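Local atomic coordinates of positive phenol-degradative gene regulator (PDB entry 5FRW), a protein that probably activates transcription of phenol-degradation genes, its N-terminal sensor region, the part present here, binding phenol. Residues G106-T111 with F128-S133. Residues are numbered along the deposited sequence; the frame is centred on the assembly and turned at random.
Sequences GVVRVT and FLWEDS. With IPH (phenol), chain C.
Val108 lays its CG1 methyl over one face of the Trp130 indole, 4.2 Å from the centroid of the five-membered ring and 18° off its normal, a CH-pi contact. Its other methyl, CG2, anti to the backbone N, reaches back to Trp130 CB at 3.5 Å and also packs against Ser133 OG. Val110 meets the same indole differently: CG1 lies in the ring plane at the edge, 3.8 Å from CD1. Also at the ring edge, near its plane, NE1 of Trp130 donates to phenol O1 at 3.0 Å, with 151° at the hydrogen. Val110 CG2 closes on that oxygen, and Phe128 offers a ring face, phenol C3 standing 3.5 Å above its plane over the centre. On the opposite face of the sheet from Val110 and Trp130, the side chains of Arg109, Thr111, Leu129 and Glu131 project together; a water sits among Arg109 O, Thr111 OG1 and Glu131 OE1 and bridges the strands. The bent Arg109 chain leads its end away from the hairpin, and NH1 hydrogen-bonds Lys28 O of the second subunit. Paired backbone bonds link Arg109 with Glu131, where Glu131 N to Arg109 O is nearly straight at 178°, and Thr111 with Leu129. This is an antiparallel beta hairpin, strands 109-118 and 123-131, whose Val110, Phe128 and Trp130 form one wall of the phenol pocket, with His102 ND1 the phenol's further hydrogen-bond partner.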
loop_
_atom_site.group_PDB
_atom_site.type_symbol
_atom_site.label_atom_id
_atom_site.label_comp_id
_atom_site.label_asym_id
_atom_site.label_seq_id
_atom_site.Cartn_x
_atom_site.Cartn_y
_atom_site.Cartn_z
ATOM N N GLY A 106 -8.413 -6.068 0.232
ATOM C CA GLY A 106 -8.317 -6.170 1.681
ATOM C C GLY A 106 -8.486 -4.838 2.386
ATOM O O GLY A 106 -8.048 -4.631 3.522
ATOM N N VAL A 107 -9.141 -3.919 1.705
ATOM C CA VAL A 107 -9.328 -2.582 2.239
ATOM C C VAL A 107 -10.503 -2.571 3.212
ATOM O O VAL A 107 -10.388 -2.048 4.310
ATOM C CB VAL A 107 -9.533 -1.556 1.086
ATOM C CG1 VAL A 107 -9.819 -0.165 1.627
ATOM C CG2 VAL A 107 -8.290 -1.548 0.183
ATOM N N VAL A 108 -11.608 -3.190 2.805
ATOM C CA VAL A 108 -12.863 -3.145 3.533
ATOM C C VAL A 108 -13.807 -4.207 2.974
ATOM O O VAL A 108 -13.722 -4.563 1.799
ATOM C CB VAL A 108 -13.485 -1.705 3.447
ATOM C CG1 VAL A 108 -13.859 -1.351 2.010
ATOM C CG2 VAL A 108 -14.705 -1.562 4.346
ATOM N N ARG A 109 -14.694 -4.721 3.817
ATOM C CA ARG A 109 -15.780 -5.582 3.353
ATOM C C ARG A 109 -16.969 -4.720 2.989
ATOM O O ARG A 109 -17.557 -4.065 3.856
ATOM C CB ARG A 109 -16.184 -6.594 4.428
ATOM C CG ARG A 109 -17.500 -7.317 4.153
ATOM C CD ARG A 109 -17.306 -8.439 3.151
ATOM N NE ARG A 109 -18.558 -9.088 2.771
ATOM C CZ ARG A 109 -19.128 -10.077 3.454
ATOM N NH1 ARG A 109 -18.572 -10.521 4.570
ATOM N NH2 ARG A 109 -20.258 -10.614 3.027
ATOM N N VAL A 110 -17.323 -4.709 1.707
ATOM C CA VAL A 110 -18.369 -3.814 1.227
ATOM C C VAL A 110 -19.667 -4.549 0.948
ATOM O O VAL A 110 -19.675 -5.582 0.285
ATOM C CB VAL A 110 -17.943 -3.067 -0.063
ATOM C CG1 VAL A 110 -18.868 -1.880 -0.316
ATOM C CG2 VAL A 110 -16.514 -2.575 0.050
ATOM N N THR A 111 -20.763 -4.001 1.463
ATOM C CA THR A 111 -22.105 -4.505 1.169
ATOM C C THR A 111 -22.995 -3.409 0.621
ATOM O O THR A 111 -23.308 -2.461 1.329
ATOM C CB THR A 111 -22.790 -5.078 2.417
ATOM O OG1 THR A 111 -21.948 -6.070 3.019
ATOM C CG2 THR A 111 -24.141 -5.684 2.049
ATOM N N PHE A 128 -23.864 2.158 0.973
ATOM C CA PHE A 128 -23.131 0.913 1.181
ATOM C C PHE A 128 -22.772 0.798 2.643
ATOM O O PHE A 128 -22.539 1.810 3.299
ATOM C CB PHE A 128 -21.842 0.864 0.338
ATOM C CG PHE A 128 -22.056 1.120 -1.128
ATOM C CD1 PHE A 128 -22.214 2.406 -1.607
ATOM C CD2 PHE A 128 -22.091 0.067 -2.027
ATOM C CE1 PHE A 128 -22.414 2.641 -2.969
ATOM C CE2 PHE A 128 -22.293 0.292 -3.384
ATOM C CZ PHE A 128 -22.456 1.577 -3.852
ATOM N N LEU A 129 -22.708 -0.433 3.134
ATOM C CA LEU A 129 -22.157 -0.739 4.445
ATOM C C LEU A 129 -20.677 -1.105 4.286
ATOM O O LEU A 129 -20.304 -1.817 3.349
ATOM C CB LEU A 129 -22.955 -1.880 5.087
ATOM C CG LEU A 129 -22.330 -2.823 6.122
ATOM C CD1 LEU A 129 -22.211 -2.157 7.474
ATOM C CD2 LEU A 129 -23.146 -4.105 6.260
ATOM N N TRP A 130 -19.844 -0.578 5.178
ATOM C CA TRP A 130 -18.430 -0.905 5.238
ATOM C C TRP A 130 -18.108 -1.626 6.538
ATOM O O TRP A 130 -18.198 -1.029 7.612
ATOM C CB TRP A 130 -17.572 0.344 5.159
ATOM C CG TRP A 130 -17.282 0.840 3.767
ATOM C CD1 TRP A 130 -17.530 0.197 2.587
ATOM C CD2 TRP A 130 -16.681 2.093 3.424
ATOM N NE1 TRP A 130 -17.107 0.972 1.531
ATOM C CE2 TRP A 130 -16.581 2.141 2.022
ATOM C CE3 TRP A 130 -16.211 3.180 4.170
ATOM C CZ2 TRP A 130 -16.029 3.233 1.351
ATOM C CZ3 TRP A 130 -15.667 4.270 3.490
ATOM C CH2 TRP A 130 -15.575 4.278 2.101
ATOM N N GLU A 131 -17.696 -2.885 6.442
ATOM C CA GLU A 131 -17.310 -3.651 7.625
ATOM C C GLU A 131 -15.805 -3.877 7.615
ATOM O O GLU A 131 -15.210 -4.104 6.556
ATOM C CB GLU A 131 -18.065 -4.984 7.680
ATOM C CG GLU A 131 -19.567 -4.819 7.831
ATOM C CD GLU A 131 -20.336 -6.115 7.654
ATOM O OE1 GLU A 131 -20.480 -6.582 6.496
ATOM O OE2 GLU A 131 -20.810 -6.660 8.678
ATOM N N ASP A 132 -15.198 -3.775 8.795
ATOM C CA ASP A 132 -13.764 -4.022 8.982
ATOM C C ASP A 132 -12.852 -3.099 8.148
ATOM O O ASP A 132 -11.840 -3.552 7.598
ATOM C CB ASP A 132 -13.466 -5.482 8.656
ATOM C CG ASP A 132 -14.182 -6.438 9.602
ATOM O OD1 ASP A 132 -14.263 -6.129 10.816
ATOM O OD2 ASP A 132 -14.712 -7.467 9.124
ATOM N N SER A 133 -13.204 -1.817 8.066
ATOM C CA SER A 133 -12.375 -0.848 7.355
ATOM C C SER A 133 -10.982 -0.843 7.948
ATOM O O SER A 133 -10.827 -0.610 9.148
ATOM C CB SER A 133 -12.963 0.563 7.430
ATOM O OG SER A 133 -14.294 0.588 6.966
HETATM C C1 IPH C . -16.923 0.934 -2.504
HETATM C C2 IPH C . -18.236 1.402 -2.442
HETATM C C3 IPH C . -18.852 1.881 -3.587
HETATM C C4 IPH C . -18.150 1.886 -4.784
HETATM C C5 IPH C . -16.844 1.419 -4.849
HETATM C C6 IPH C . -16.224 0.943 -3.703
HETATM O O1 IPH C . -16.295 0.454 -1.343
HETATM O O HOH W 1 -20.244 -5.021 4.554
#